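Local coordinates for putative glutathione S-transferase (Corynebacterium glutamicum, PDB 3M1G), which probably acts as a glutathione transferase, a presumed member of the omega-like, ECM4-type branch of that enzyme family, at residues 73-78 with 245-250. Numbering follows the deposited sequence.
Sequences AHRTVI and DIRLYP
H74, R75 and I78 pack against I246, R247, Y249 and P250 in a buried helix-helix interface of the glutathione S-transferase fold, joining helix 71-83 of the thioredoxin-like domain to helix 243-253 of the all-helical C-terminal domain. The segment axes approach to 8.8 Å at 131°. On one flank R75, stretched out straight beyond CB, lays its guanidinium flat over the aliphatic part of R247, whose CG sits 3.5 Å above the plane, over its centre. A water in that plane accepts from R75 NE (2.7 Å) and donates to R247 O. The two guanidinium planes are nearly parallel (11°), but R75 lies chiefly over R247 CG and CD; a salt bridge from R247 NE to E243 probably eases the closeness of the arginines. In the middle, I246 CG2 abuts R75 O, I78 CG2 meets I246 CG1 (4.1 Å) as their side chains run alongside in opposite senses, and P250 packs CG on R75 CG and CB on H74 CB (both 4.1 Å). On the other flank H74 has CG anti to the backbone N (chi1 -157°), bringing its ring to Y249 in an offset edge-to-face pair, centroids 5.7 Å apart, Y249 giving the edge. Bonds to R254 and T292 hold the imidazole's rotation; T293 holds the tyrosine hydroxyl. H74 lies about 6 Å, side chain to side chain, from C70, the predicted nucleophile. I78 CD1 wedges beside this pair, 3.7 Å from Y249 CD2 and over the rim of one imidazole face.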
ATOM      1  N   ALA A  73      11.194  21.210  -1.773  1.00 20.63           N
ATOM      2  CA  ALA A  73      12.637  21.395  -1.792  1.00 20.18           C
ATOM      3  C   ALA A  73      13.321  20.552  -2.832  1.00 20.81           C
ATOM      4  O   ALA A  73      14.308  20.992  -3.466  1.00 20.97           O
ATOM      5  CB  ALA A  73      13.252  21.109  -0.391  1.00 19.48           C
ATOM      6  N   HIS A  74      12.827  19.325  -3.024  1.00 20.13           N
ATOM      7  CA  HIS A  74      13.408  18.439  -3.982  1.00 19.94           C
ATOM      8  C   HIS A  74      13.444  19.090  -5.391  1.00 20.09           C
ATOM      9  O   HIS A  74      14.444  18.970  -6.096  1.00 20.21           O
ATOM     10  CB  HIS A  74      12.651  17.088  -3.979  1.00 20.08           C
ATOM     11  CG  HIS A  74      13.442  15.935  -4.510  1.00 19.38           C
ATOM     12  ND1 HIS A  74      12.938  14.647  -4.551  1.00 19.36           N
ATOM     13  CD2 HIS A  74      14.677  15.874  -5.052  1.00 18.12           C
ATOM     14  CE1 HIS A  74      13.842  13.839  -5.088  1.00 22.15           C
ATOM     15  NE2 HIS A  74      14.910  14.558  -5.408  1.00 20.86           N
ATOM     16  N   ARG A  75      12.383  19.780  -5.794  1.00 20.14           N
ATOM     17  CA  ARG A  75      12.401  20.502  -7.090  1.00 20.46           C
ATOM     18  C   ARG A  75      13.639  21.409  -7.279  1.00 20.41           C
ATOM     19  O   ARG A  75      14.259  21.422  -8.350  1.00 21.85           O
ATOM     20  CB  ARG A  75      11.232  21.451  -7.170  1.00 20.91           C
ATOM     21  CG  ARG A  75       9.826  20.867  -7.000  1.00 22.18           C
ATOM     22  CD  ARG A  75       8.850  22.016  -7.090  1.00 21.63           C
ATOM     23  NE  ARG A  75       7.466  21.611  -7.064  1.00 20.51           N
ATOM     24  CZ  ARG A  75       6.453  22.466  -7.244  1.00 23.38           C
ATOM     25  NH1 ARG A  75       5.213  22.038  -7.178  1.00 21.78           N
ATOM     26  NH2 ARG A  75       6.681  23.759  -7.491  1.00 21.65           N
ATOM     27  N   THR A  76      13.965  22.164  -6.235  1.00 20.22           N
ATOM     28  CA  THR A  76      15.059  23.113  -6.278  1.00 20.75           C
ATOM     29  C   THR A  76      16.399  22.431  -6.367  1.00 21.21           C
ATOM     30  O   THR A  76      17.328  22.927  -7.078  1.00 20.93           O
ATOM     31  CB  THR A  76      15.025  24.155  -5.086  1.00 20.05           C
ATOM     32  OG1 THR A  76      15.409  23.562  -3.844  1.00 21.72           O
ATOM     33  CG2 THR A  76      13.678  24.754  -4.912  1.00 21.25           C
ATOM     34  N   VAL A  77      16.523  21.290  -5.687  1.00 21.31           N
ATOM     35  CA  VAL A  77      17.768  20.510  -5.709  1.00 21.27           C
ATOM     36  C   VAL A  77      18.004  19.873  -7.072  1.00 21.74           C
ATOM     37  O   VAL A  77      19.127  19.907  -7.620  1.00 21.56           O
ATOM     38  CB  VAL A  77      17.817  19.463  -4.567  1.00 21.85           C
ATOM     39  CG1 VAL A  77      19.116  18.591  -4.628  1.00 21.33           C
ATOM     40  CG2 VAL A  77      17.731  20.166  -3.226  1.00 21.86           C
ATOM     41  N   ILE A  78      16.941  19.327  -7.649  1.00 21.73           N
ATOM     42  CA  ILE A  78      17.031  18.687  -8.964  1.00 20.76           C
ATOM     43  C   ILE A  78      17.450  19.762 -10.007  1.00 20.93           C
ATOM     44  O   ILE A  78      18.307  19.518 -10.837  1.00 18.99           O
ATOM     45  CB  ILE A  78      15.660  18.090  -9.400  1.00 20.52           C
ATOM     46  CG1 ILE A  78      15.270  16.860  -8.530  1.00 22.31           C
ATOM     47  CG2 ILE A  78      15.683  17.711 -10.828  1.00 16.71           C
ATOM     48  CD1 ILE A  78      13.714  16.487  -8.589  1.00 20.88           C
ATOM     49  N   ASP A 245       7.894  18.300 -15.362  1.00 21.64           N
ATOM     50  CA  ASP A 245       8.317  16.980 -14.869  1.00 20.94           C
ATOM     51  C   ASP A 245       9.046  17.102 -13.526  1.00 21.60           C
ATOM     52  O   ASP A 245       8.873  16.279 -12.607  1.00 21.47           O
ATOM     53  CB  ASP A 245       9.197  16.302 -15.920  1.00 20.88           C
ATOM     54  CG  ASP A 245       8.543  16.221 -17.270  1.00 21.40           C
ATOM     55  OD1 ASP A 245       7.493  15.534 -17.394  1.00 20.96           O
ATOM     56  OD2 ASP A 245       9.091  16.841 -18.233  1.00 20.36           O
ATOM     57  N   ILE A 246       9.812  18.186 -13.356  1.00 21.10           N
ATOM     58  CA  ILE A 246      10.504  18.430 -12.125  1.00 20.04           C
ATOM     59  C   ILE A 246       9.533  18.732 -10.961  1.00 21.11           C
ATOM     60  O   ILE A 246       9.859  18.461  -9.803  1.00 19.62           O
ATOM     61  CB  ILE A 246      11.519  19.535 -12.358  1.00 22.14           C
ATOM     62  CG1 ILE A 246      12.619  18.964 -13.309  1.00 24.44           C
ATOM     63  CG2 ILE A 246      12.105  20.051 -11.048  1.00 22.31           C
ATOM     64  CD1 ILE A 246      13.340  19.966 -14.073  1.00 21.89           C
ATOM     65  N   ARG A 247       8.357  19.283 -11.271  1.00 19.54           N
ATOM     66  CA  ARG A 247       7.322  19.508 -10.288  1.00 20.26           C
ATOM     67  C   ARG A 247       6.467  18.253 -10.019  1.00 20.54           C
ATOM     68  O   ARG A 247       5.946  18.092  -8.927  1.00 22.25           O
ATOM     69  CB  ARG A 247       6.422  20.644 -10.706  1.00 19.93           C
ATOM     70  CG  ARG A 247       7.176  21.954 -10.709  1.00 21.41           C
ATOM     71  CD  ARG A 247       6.259  23.117 -10.917  1.00 21.22           C
ATOM     72  NE  ARG A 247       7.013  24.337 -11.179  1.00 21.54           N
ATOM     73  CZ  ARG A 247       6.491  25.562 -11.232  1.00 25.04           C
ATOM     74  NH1 ARG A 247       7.288  26.589 -11.490  1.00 26.94           N
ATOM     75  NH2 ARG A 247       5.191  25.775 -11.043  1.00 23.17           N
ATOM     76  N   LEU A 248       6.376  17.335 -10.963  1.00 20.93           N
ATOM     77  CA  LEU A 248       5.588  16.105 -10.747  1.00 21.10           C
ATOM     78  C   LEU A 248       6.422  14.988 -10.053  1.00 21.60           C
ATOM     79  O   LEU A 248       5.946  14.346  -9.120  1.00 22.14           O
ATOM     80  CB  LEU A 248       4.982  15.619 -12.054  1.00 20.63           C
ATOM     81  CG  LEU A 248       4.226  14.283 -12.024  1.00 20.24           C
ATOM     82  CD1 LEU A 248       3.072  14.327 -11.004  1.00 15.82           C
ATOM     83  CD2 LEU A 248       3.743  13.903 -13.426  1.00 18.03           C
ATOM     84  N   TYR A 249       7.666  14.803 -10.488  1.00 21.26           N
ATOM     85  CA  TYR A 249       8.538  13.758  -9.978  1.00 21.34           C
ATOM     86  C   TYR A 249       8.587  13.634  -8.470  1.00 21.88           C
ATOM     87  O   TYR A 249       8.457  12.534  -7.957  1.00 20.96           O
ATOM     88  CB  TYR A 249       9.940  13.898 -10.570  1.00 21.46           C
ATOM     89  CG  TYR A 249      10.971  12.988 -10.007  1.00 21.31           C
ATOM     90  CD1 TYR A 249      11.148  11.709 -10.504  1.00 21.73           C
ATOM     91  CD2 TYR A 249      11.787  13.400  -8.958  1.00 20.33           C
ATOM     92  CE1 TYR A 249      12.117  10.878  -9.977  1.00 21.29           C
ATOM     93  CE2 TYR A 249      12.749  12.572  -8.437  1.00 19.74           C
ATOM     94  CZ  TYR A 249      12.899  11.303  -8.946  1.00 19.50           C
ATOM     95  OH  TYR A 249      13.881  10.498  -8.409  1.00 21.26           O
ATOM     96  N   PRO A 250       8.736  14.753  -7.736  1.00 21.95           N
ATOM     97  CA  PRO A 250       8.875  14.609  -6.291  1.00 21.35           C
ATOM     98  C   PRO A 250       7.656  13.964  -5.606  1.00 22.47           C
ATOM     99  O   PRO A 250       7.829  13.295  -4.582  1.00 22.04           O
ATOM    100  CB  PRO A 250       9.080  16.055  -5.814  1.00 21.21           C
ATOM    101  CG  PRO A 250       9.758  16.736  -7.010  1.00 21.94           C
ATOM    102  CD  PRO A 250       8.988  16.139  -8.176  1.00 22.26           C
TER
HETATM  103  O   HOH W   1       6.419  19.182  -6.331  1.00 25.87           O